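Local coordinates for sugar-binding transport ATP-binding protein (Pyrococcus horikoshii, PDB 1V43) that probably binds and hydrolyses ATP to power sugar uptake, as the ATPase subunit of an ABC transporter, at residues A[305-310]-A[352-357]; A[317-322]-A[342-347]; A[15-20]-A[66-71]. All blocks are in the same frame, centred on the assembly; numbering follows the deposited sequence.

Contact 1. Residues A[305-310]-A[352-357]; sequences KRTARL and KVIMDL
Thr-307 to Leu-310 pair antiparallel with Val-353 to Asp-356, the short strand axes approaching to 4.6 Å with their directions 155° apart. The hydrogen-bonded pair Ala-308 with Met-355 exchanges two bonds, the straighter being Met-355 N to Ala-308 O at 2.8 Å (167°). Leu-310 and Val-353 form the next such pair, though Leu-310 N reaches Val-353 O only weakly, and a further bond runs from Leu-357 N to Arg-306 O.

On the face of Thr-307 and Arg-309, Ile-354 supplies the apolar surface. Its CG2, anti to the backbone N, meets Thr-307 CB at 3.7 Å and also lies beneath one face of the Arg-309 guanidinium, displaced toward the rim. The bend at chi2 (76°) folds Arg-309 alongside Ile-354, whose CD1 is 3.7 Å from Arg-309 NH2. On the other face, the Leu-310 and Met-355 side chains cross at about a right angle, Leu-310 CD1 lying 3.6 Å from Met-355 CG, while Ala-308 CB touches Leu-357 CD1 at 3.5 Å. One water joins Arg-306 N to Asp-356 OD1, an oxygen that also accepts from Asp-358 N.

Within this OB-type TOBE region, strand 350-356 lies between 307-319 and 293-295. The face of Ala-308, Leu-310 and Met-355 packs against Ile-266 and Phe-264 of strand 264-267, joining this sheet to the neighbouring one.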
loop_
_atom_site.group_PDB
_atom_site.type_symbol
_atom_site.label_atom_id
_atom_site.label_comp_id
_atom_site.label_asym_id
_atom_site.label_seq_id
_atom_site.Cartn_x
_atom_site.Cartn_y
_atom_site.Cartn_z
ATOM N N LYS A 305 22.878 7.562 -17.422
ATOM C CA LYS A 305 23.693 8.195 -18.461
ATOM C C LYS A 305 24.009 9.656 -18.137
ATOM O O LYS A 305 25.175 10.040 -18.066
ATOM C CB LYS A 305 22.985 8.135 -19.815
ATOM C CG LYS A 305 22.674 6.733 -20.333
ATOM C CD LYS A 305 21.863 6.840 -21.627
ATOM C CE LYS A 305 21.351 5.501 -22.121
ATOM N NZ LYS A 305 20.428 5.698 -23.276
ATOM N N ARG A 306 22.968 10.464 -17.950
ATOM C CA ARG A 306 23.134 11.881 -17.644
ATOM C C ARG A 306 22.554 12.174 -16.262
ATOM O O ARG A 306 21.436 11.772 -15.960
ATOM C CB ARG A 306 22.430 12.718 -18.710
ATOM C CG ARG A 306 22.733 12.229 -20.128
ATOM C CD ARG A 306 22.179 13.159 -21.196
ATOM N NE ARG A 306 20.744 13.346 -21.063
ATOM C CZ ARG A 306 20.031 14.182 -21.809
ATOM N NH1 ARG A 306 20.623 14.906 -22.749
ATOM N NH2 ARG A 306 18.730 14.303 -21.606
ATOM N N THR A 307 23.305 12.890 -15.428
ATOM C CA THR A 307 22.845 13.165 -14.071
ATOM C C THR A 307 23.070 14.568 -13.531
ATOM O O THR A 307 23.791 15.380 -14.110
ATOM C CB THR A 307 23.520 12.219 -13.086
ATOM O OG1 THR A 307 24.936 12.424 -13.156
ATOM C CG2 THR A 307 23.198 10.764 -13.420
ATOM N N ALA A 308 22.436 14.828 -12.396
ATOM C CA ALA A 308 22.548 16.096 -11.694
ATOM C C ALA A 308 22.745 15.751 -10.222
ATOM O O ALA A 308 22.126 14.819 -9.706
ATOM C CB ALA A 308 21.295 16.916 -11.881
ATOM N N ARG A 309 23.628 16.493 -9.563
ATOM C CA ARG A 309 23.935 16.290 -8.149
ATOM C C ARG A 309 23.412 17.459 -7.300
ATOM O O ARG A 309 23.262 18.578 -7.795
ATOM C CB ARG A 309 25.456 16.182 -7.951
ATOM C CG ARG A 309 26.040 14.774 -7.894
ATOM C CD ARG A 309 26.145 14.084 -9.251
ATOM N NE ARG A 309 26.822 12.791 -9.120
ATOM C CZ ARG A 309 26.946 11.892 -10.093
ATOM N NH1 ARG A 309 26.441 12.126 -11.294
ATOM N NH2 ARG A 309 27.574 10.749 -9.864
ATOM N N LEU A 310 23.130 17.187 -6.025
ATOM C CA LEU A 310 22.660 18.209 -5.084
ATOM C C LEU A 310 22.868 17.659 -3.684
ATOM O O LEU A 310 22.217 16.693 -3.292
ATOM C CB LEU A 310 21.167 18.523 -5.259
ATOM C CG LEU A 310 20.513 18.643 -6.637
ATOM C CD1 LEU A 310 20.193 17.254 -7.177
ATOM C CD2 LEU A 310 19.224 19.445 -6.520
ATOM N N LYS A 352 24.673 12.994 -1.123
ATOM C CA LYS A 352 24.758 13.557 -2.463
ATOM C C LYS A 352 23.633 12.901 -3.237
ATOM O O LYS A 352 23.735 11.741 -3.619
ATOM C CB LYS A 352 26.087 13.213 -3.146
ATOM C CG LYS A 352 27.247 14.126 -2.807
ATOM C CD LYS A 352 28.542 13.636 -3.468
ATOM C CE LYS A 352 29.766 14.390 -2.943
ATOM N NZ LYS A 352 31.051 13.766 -3.387
ATOM N N VAL A 353 22.556 13.638 -3.458
ATOM C CA VAL A 353 21.430 13.099 -4.191
ATOM C C VAL A 353 21.708 13.190 -5.688
ATOM O O VAL A 353 22.050 14.253 -6.206
ATOM C CB VAL A 353 20.147 13.866 -3.863
ATOM C CG1 VAL A 353 19.000 13.304 -4.678
ATOM C CG2 VAL A 353 19.839 13.762 -2.365
ATOM N N ILE A 354 21.558 12.065 -6.376
ATOM C CA ILE A 354 21.791 12.007 -7.813
ATOM C C ILE A 354 20.481 11.833 -8.577
ATOM O O ILE A 354 19.807 10.813 -8.426
ATOM C CB ILE A 354 22.715 10.825 -8.174
ATOM C CG1 ILE A 354 23.914 10.785 -7.226
ATOM C CG2 ILE A 354 23.211 10.974 -9.602
ATOM C CD1 ILE A 354 24.909 9.681 -7.548
ATOM N N MET A 355 20.133 12.828 -9.394
ATOM C CA MET A 355 18.918 12.802 -10.206
ATOM C C MET A 355 19.182 12.297 -11.634
ATOM O O MET A 355 20.183 12.675 -12.271
ATOM C CB MET A 355 18.305 14.206 -10.320
ATOM C CG MET A 355 18.145 14.967 -9.017
ATOM S SD MET A 355 17.126 16.456 -9.222
ATOM C CE MET A 355 17.465 16.871 -10.943
ATOM N N ASP A 356 18.281 11.456 -12.138
ATOM C CA ASP A 356 18.405 10.948 -13.502
ATOM C C ASP A 356 17.737 11.972 -14.416
ATOM O O ASP A 356 16.508 12.028 -14.513
ATOM C CB ASP A 356 17.702 9.594 -13.669
ATOM C CG ASP A 356 17.963 8.963 -15.042
ATOM O OD1 ASP A 356 18.226 9.704 -16.022
ATOM O OD2 ASP A 356 17.895 7.725 -15.149
ATOM N N LEU A 357 18.560 12.776 -15.081
ATOM C CA LEU A 357 18.096 13.821 -15.981
ATOM C C LEU A 357 17.172 13.347 -17.097
ATOM O O LEU A 357 16.354 14.118 -17.597
ATOM C CB LEU A 357 19.309 14.556 -16.571
ATOM C CG LEU A 357 19.603 15.960 -16.018
ATOM C CD1 LEU A 357 19.150 16.079 -14.573
ATOM C CD2 LEU A 357 21.090 16.251 -16.134
HETATM O O HOH W 1 20.187 8.994 -17.911
#

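Contact 2. Residues A[317-322]-A[342-347]; sequences VEALGT and HIPIEP
Val-317 to Gly-321 and His-342 to Ile-345 run in nearly opposite directions, 156° apart end to end, with Gly-321 and His-342 CA atoms 4.4 Å apart. Here, in the OB-type TOBE region, the end of strand 307-319 and the turn after it pack on the loop between strands 333-340 and 350-356.

Ala-319 CB touches both His-342 CE1 (3.4 Å) and Pro-344 CG (3.6 Å). Pro-344 CG also lies over one face of the imidazole, toward its rim, whereas Ala-319 O approaches the ring edge in plane. With CG anti to the backbone N (chi1 -158°), the His-342 ring swings toward the turn, placing ND1 3.1 Å from Gly-321 N. Its NE2 is hydrogen-bonded to Thr-227 OG1 of the second subunit, so the ring links this packing to the dimer interface. An alanine here removes the imidazole, which would probably leave Thr-227 OG1 of the second subunit without this hydrogen-bond mate and open a gap beside Ala-319 and Pro-344.

Farther along, Val-317 and Ile-345 cross at about a right angle, Val-317 CG2 reaching Ile-345 CG1 at 3.9 Å and lying 3.0 Å from Ile-345 O.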
loop_
_atom_site.group_PDB
_atom_site.type_symbol
_atom_site.label_atom_id
_atom_site.label_comp_id
_atom_site.label_asym_id
_atom_site.label_seq_id
_atom_site.Cartn_x
_atom_site.Cartn_y
_atom_site.Cartn_z
ATOM N N VAL A 317 13.769 9.072 7.621
ATOM C CA VAL A 317 13.937 7.826 6.908
ATOM C C VAL A 317 12.831 6.814 7.186
ATOM O O VAL A 317 12.487 6.557 8.334
ATOM C CB VAL A 317 15.286 7.154 7.285
ATOM C CG1 VAL A 317 15.458 5.840 6.511
ATOM C CG2 VAL A 317 16.435 8.120 7.022
ATOM N N GLU A 318 12.275 6.262 6.114
ATOM C CA GLU A 318 11.276 5.217 6.205
ATOM C C GLU A 318 12.085 3.964 5.824
ATOM O O GLU A 318 12.244 3.671 4.643
ATOM C CB GLU A 318 10.155 5.413 5.173
ATOM C CG GLU A 318 9.344 6.688 5.278
ATOM C CD GLU A 318 8.284 6.772 4.177
ATOM O OE1 GLU A 318 7.494 5.819 4.045
ATOM O OE2 GLU A 318 8.232 7.776 3.439
ATOM N N ALA A 319 12.623 3.255 6.809
ATOM C CA ALA A 319 13.401 2.036 6.546
ATOM C C ALA A 319 12.407 0.881 6.572
ATOM O O ALA A 319 12.187 0.268 7.617
ATOM C CB ALA A 319 14.460 1.847 7.632
ATOM N N LEU A 320 11.814 0.580 5.422
ATOM C CA LEU A 320 10.781 -0.447 5.362
ATOM C C LEU A 320 11.263 -1.856 5.077
ATOM O O LEU A 320 10.442 -2.757 4.844
ATOM C CB LEU A 320 9.721 -0.039 4.327
ATOM C CG LEU A 320 9.334 1.442 4.412
ATOM C CD1 LEU A 320 8.379 1.819 3.293
ATOM C CD2 LEU A 320 8.706 1.708 5.768
ATOM N N GLY A 321 12.581 -2.047 5.101
ATOM C CA GLY A 321 13.154 -3.359 4.844
ATOM C C GLY A 321 13.182 -3.688 3.359
ATOM O O GLY A 321 14.250 -3.912 2.785
ATOM N N THR A 322 12.008 -3.710 2.730
ATOM C CA THR A 322 11.912 -4.004 1.304
ATOM C C THR A 322 12.400 -2.808 0.457
ATOM O O THR A 322 12.908 -2.985 -0.645
ATOM C CB THR A 322 10.450 -4.390 0.940
ATOM O OG1 THR A 322 10.393 -4.843 -0.423
ATOM C CG2 THR A 322 9.512 -3.197 1.143
ATOM N N HIS A 342 17.098 -2.402 2.475
ATOM C CA HIS A 342 17.123 -1.769 3.796
ATOM C C HIS A 342 18.416 -0.968 3.950
ATOM O O HIS A 342 19.512 -1.525 3.896
ATOM C CB HIS A 342 17.030 -2.864 4.880
ATOM C CG HIS A 342 16.537 -2.382 6.215
ATOM N ND1 HIS A 342 15.349 -1.696 6.372
ATOM C CD2 HIS A 342 17.051 -2.528 7.462
ATOM C CE1 HIS A 342 15.155 -1.442 7.654
ATOM N NE2 HIS A 342 16.172 -1.935 8.337
ATOM N N ILE A 343 18.275 0.343 4.127
ATOM C CA ILE A 343 19.415 1.249 4.293
ATOM C C ILE A 343 18.980 2.349 5.265
ATOM O O ILE A 343 18.829 3.509 4.877
ATOM C CB ILE A 343 19.806 1.888 2.939
ATOM C CG1 ILE A 343 20.150 0.792 1.932
ATOM C CG2 ILE A 343 20.991 2.817 3.116
ATOM C CD1 ILE A 343 20.308 1.295 0.516
ATOM N N PRO A 344 18.763 1.987 6.547
ATOM C CA PRO A 344 18.334 2.881 7.634
ATOM C C PRO A 344 19.255 4.040 8.004
ATOM O O PRO A 344 19.352 4.387 9.182
ATOM C CB PRO A 344 18.144 1.926 8.816
ATOM C CG PRO A 344 17.798 0.631 8.158
ATOM C CD PRO A 344 18.789 0.591 7.021
ATOM N N ILE A 345 19.921 4.639 7.016
ATOM C CA ILE A 345 20.811 5.765 7.283
ATOM C C ILE A 345 20.103 6.700 8.260
ATOM O O ILE A 345 18.876 6.817 8.236
ATOM C CB ILE A 345 21.171 6.534 5.991
ATOM C CG1 ILE A 345 19.976 7.334 5.492
ATOM C CG2 ILE A 345 21.603 5.561 4.915
ATOM C CD1 ILE A 345 20.315 8.230 4.330
ATOM N N GLU A 346 20.868 7.359 9.120
ATOM C CA GLU A 346 20.283 8.235 10.125
ATOM C C GLU A 346 20.071 9.693 9.744
ATOM O O GLU A 346 20.828 10.264 8.964
ATOM C CB GLU A 346 21.110 8.173 11.412
ATOM C CG GLU A 346 20.709 7.045 12.354
ATOM C CD GLU A 346 21.553 7.021 13.612
ATOM O OE1 GLU A 346 21.699 8.090 14.250
ATOM O OE2 GLU A 346 22.068 5.935 13.962
ATOM N N PRO A 347 19.023 10.312 10.311
ATOM C CA PRO A 347 18.664 11.708 10.068
ATOM C C PRO A 347 19.821 12.615 10.447
ATOM O O PRO A 347 20.606 12.288 11.337
ATOM C CB PRO A 347 17.457 11.918 10.976
ATOM C CG PRO A 347 16.837 10.565 11.035
ATOM C CD PRO A 347 18.039 9.674 11.205
#

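Contact 3. Residues A[15-20]-A[66-71]; sequences ENLTKR and GRIYFG
Arg-67 O accepts the shortest polar bond across the contact, from Glu-15 N at 2.7 Å and 173°. Arg-67 N returns a bond to Glu-15 O at 3.0 Å. These two bonds make Glu-15 and Arg-67 an antiparallel hydrogen-bonded pair. The pairing of these segments ends there: the chain turns a corner at Asn-16, and strands 17-20 and 66-70 diverge. Asn-16 and Leu-17 both face Leu-30, a G1 beta bulge. Gly-66 packs its CA 3.0 Å from Glu-15 O inside this corner, where a side chain would clash with backbone atoms of Glu-15, Asn-16 and Leu-17.

The Glu-15 carboxylate, on an extended chain with CG beside the backbone N (chi1 -56°), reaches the edge of the Tyr-69 ring. Its OE1 is 3.7 Å from Tyr-69 CE1, and the carboxylate and ring planes stand 85° apart. Glu-15 OE1 and Arg-67 NE are 4.3 Å apart, beyond a salt bridge, and are joined by a water that donates to OE1 and accepts from NE. The direct salt bridge of Arg-67 runs from NH1 to Asp-74. Beyond the corner, Leu-17 CD2 meets Ile-68 CG1 at 4.1 Å.

In the antiparallel sheet of the ABC domain, strand 12-21 lies between 24-34 and 65-70. Leu-17 also touches Met-56 of helix 50-58, whose first turn holds Lys-50 and Thr-51 of the P-loop and the ATP-binding Thr-52.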
loop_
_atom_site.group_PDB
_atom_site.type_symbol
_atom_site.label_atom_id
_atom_site.label_comp_id
_atom_site.label_asym_id
_atom_site.label_seq_id
_atom_site.Cartn_x
_atom_site.Cartn_y
_atom_site.Cartn_z
ATOM N N GLU A 15 -19.422 8.924 -27.079
ATOM C CA GLU A 15 -19.319 10.181 -27.838
ATOM C C GLU A 15 -19.894 11.364 -27.129
ATOM O O GLU A 15 -21.083 11.376 -26.813
ATOM C CB GLU A 15 -20.051 10.115 -29.173
ATOM C CG GLU A 15 -19.671 9.020 -30.115
ATOM C CD GLU A 15 -20.092 9.356 -31.542
ATOM O OE1 GLU A 15 -21.190 9.934 -31.742
ATOM O OE2 GLU A 15 -19.318 9.038 -32.459
ATOM N N ASN A 16 -19.056 12.372 -26.911
ATOM C CA ASN A 16 -19.476 13.598 -26.244
ATOM C C ASN A 16 -20.442 13.283 -25.123
ATOM O O ASN A 16 -21.497 13.906 -25.008
ATOM C CB ASN A 16 -20.140 14.544 -27.252
ATOM C CG ASN A 16 -20.399 15.926 -26.669
ATOM O OD1 ASN A 16 -21.288 16.116 -25.824
ATOM N ND2 ASN A 16 -19.610 16.898 -27.106
ATOM N N LEU A 17 -20.081 12.300 -24.306
ATOM C CA LEU A 17 -20.909 11.876 -23.183
ATOM C C LEU A 17 -20.820 12.866 -22.037
ATOM O O LEU A 17 -19.730 13.168 -21.540
ATOM C CB LEU A 17 -20.456 10.510 -22.649
ATOM C CG LEU A 17 -21.286 9.234 -22.779
ATOM C CD1 LEU A 17 -20.886 8.290 -21.639
ATOM C CD2 LEU A 17 -22.768 9.530 -22.719
ATOM N N THR A 18 -21.975 13.351 -21.606
ATOM C CA THR A 18 -22.042 14.278 -20.495
ATOM C C THR A 18 -23.160 13.827 -19.569
ATOM O O THR A 18 -24.171 13.275 -20.012
ATOM C CB THR A 18 -22.362 15.719 -20.964
ATOM O OG1 THR A 18 -21.249 16.260 -21.690
ATOM C CG2 THR A 18 -22.676 16.601 -19.774
ATOM N N LYS A 19 -22.974 14.065 -18.280
ATOM C CA LYS A 19 -23.980 13.719 -17.295
ATOM C C LYS A 19 -23.993 14.773 -16.196
ATOM O O LYS A 19 -23.040 14.879 -15.438
ATOM C CB LYS A 19 -23.679 12.347 -16.677
ATOM C CG LYS A 19 -24.653 11.932 -15.592
ATOM C CD LYS A 19 -26.067 11.840 -16.131
ATOM C CE LYS A 19 -27.010 11.298 -15.083
ATOM N NZ LYS A 19 -28.280 10.850 -15.701
ATOM N N ARG A 20 -25.057 15.563 -16.109
ATOM C CA ARG A 20 -25.125 16.559 -15.041
ATOM C C ARG A 20 -26.313 16.338 -14.119
ATOM O O ARG A 20 -27.455 16.321 -14.561
ATOM C CB ARG A 20 -25.174 17.988 -15.602
ATOM C CG ARG A 20 -26.168 18.208 -16.716
ATOM C CD ARG A 20 -26.288 19.689 -17.042
ATOM N NE ARG A 20 -26.772 19.900 -18.404
ATOM C CZ ARG A 20 -26.002 19.831 -19.487
ATOM N NH1 ARG A 20 -24.707 19.563 -19.367
ATOM N NH2 ARG A 20 -26.525 20.020 -20.692
ATOM N N GLY A 66 -24.856 13.149 -25.576
ATOM C CA GLY A 66 -23.930 12.157 -26.079
ATOM C C GLY A 66 -24.542 10.829 -26.470
ATOM O O GLY A 66 -25.738 10.579 -26.293
ATOM N N ARG A 67 -23.680 9.954 -26.967
ATOM C CA ARG A 67 -24.096 8.657 -27.458
ATOM C C ARG A 67 -23.111 7.568 -27.026
ATOM O O ARG A 67 -21.923 7.838 -26.832
ATOM C CB ARG A 67 -24.121 8.753 -28.974
ATOM C CG ARG A 67 -25.102 7.898 -29.689
ATOM C CD ARG A 67 -25.017 8.227 -31.170
ATOM N NE ARG A 67 -25.498 9.574 -31.448
ATOM C CZ ARG A 67 -26.785 9.898 -31.491
ATOM N NH1 ARG A 67 -27.700 8.968 -31.273
ATOM N NH2 ARG A 67 -27.163 11.143 -31.752
ATOM N N ILE A 68 -23.612 6.345 -26.882
ATOM C CA ILE A 68 -22.787 5.193 -26.511
ATOM C C ILE A 68 -23.014 4.096 -27.550
ATOM O O ILE A 68 -24.147 3.644 -27.742
ATOM C CB ILE A 68 -23.185 4.624 -25.124
ATOM C CG1 ILE A 68 -22.977 5.676 -24.035
ATOM C CG2 ILE A 68 -22.374 3.381 -24.826
ATOM C CD1 ILE A 68 -23.593 5.281 -22.682
ATOM N N TYR A 69 -21.954 3.676 -28.232
ATOM C CA TYR A 69 -22.077 2.615 -29.225
ATOM C C TYR A 69 -21.371 1.337 -28.756
ATOM O O TYR A 69 -20.391 1.403 -28.026
ATOM C CB TYR A 69 -21.439 3.014 -30.566
ATOM C CG TYR A 69 -22.131 4.082 -31.386
ATOM C CD1 TYR A 69 -21.719 5.417 -31.326
ATOM C CD2 TYR A 69 -23.161 3.750 -32.267
ATOM C CE1 TYR A 69 -22.305 6.388 -32.121
ATOM C CE2 TYR A 69 -23.761 4.716 -33.070
ATOM C CZ TYR A 69 -23.327 6.029 -32.994
ATOM O OH TYR A 69 -23.916 6.982 -33.794
ATOM N N PHE A 70 -21.917 0.191 -29.156
ATOM C CA PHE A 70 -21.334 -1.136 -28.915
ATOM C C PHE A 70 -21.301 -1.600 -30.358
ATOM O O PHE A 70 -22.353 -1.786 -30.954
ATOM C CB PHE A 70 -22.268 -2.063 -28.127
ATOM C CG PHE A 70 -22.236 -1.848 -26.641
ATOM C CD1 PHE A 70 -22.898 -2.738 -25.791
ATOM C CD2 PHE A 70 -21.562 -0.751 -26.082
ATOM C CE1 PHE A 70 -22.894 -2.543 -24.414
ATOM C CE2 PHE A 70 -21.552 -0.545 -24.704
ATOM C CZ PHE A 70 -22.216 -1.442 -23.866
ATOM N N GLY A 71 -20.115 -1.771 -30.928
ATOM C CA GLY A 71 -20.055 -2.140 -32.325
ATOM C C GLY A 71 -20.701 -0.982 -33.071
ATOM O O GLY A 71 -20.430 0.170 -32.758
HETATM O O HOH W 2 -23.434 11.791 -31.002
#

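How the contacts relate
From the N terminus, contact 3 comes first: 15-20 meets 66-71, closing a loop of 45 residues that carries the P-loop and helix 50-58 in the ABC domain. Contacts 1 and 2 both come after contact 3 has closed, within the TOBE region. Contact 1 closes the longer loop there, joining neighbouring strands 307-319 and 350-356; contact 2 nests inside it, tying the far end of 307-319 to the loop before 350-356. Though they share strand 307-319, their centres are 21 Å apart and they do not touch. Contact 3 lies on the opposite side of the chain's centre, its centre 46 Å from that of contact 1 and 49 Å from that of contact 2.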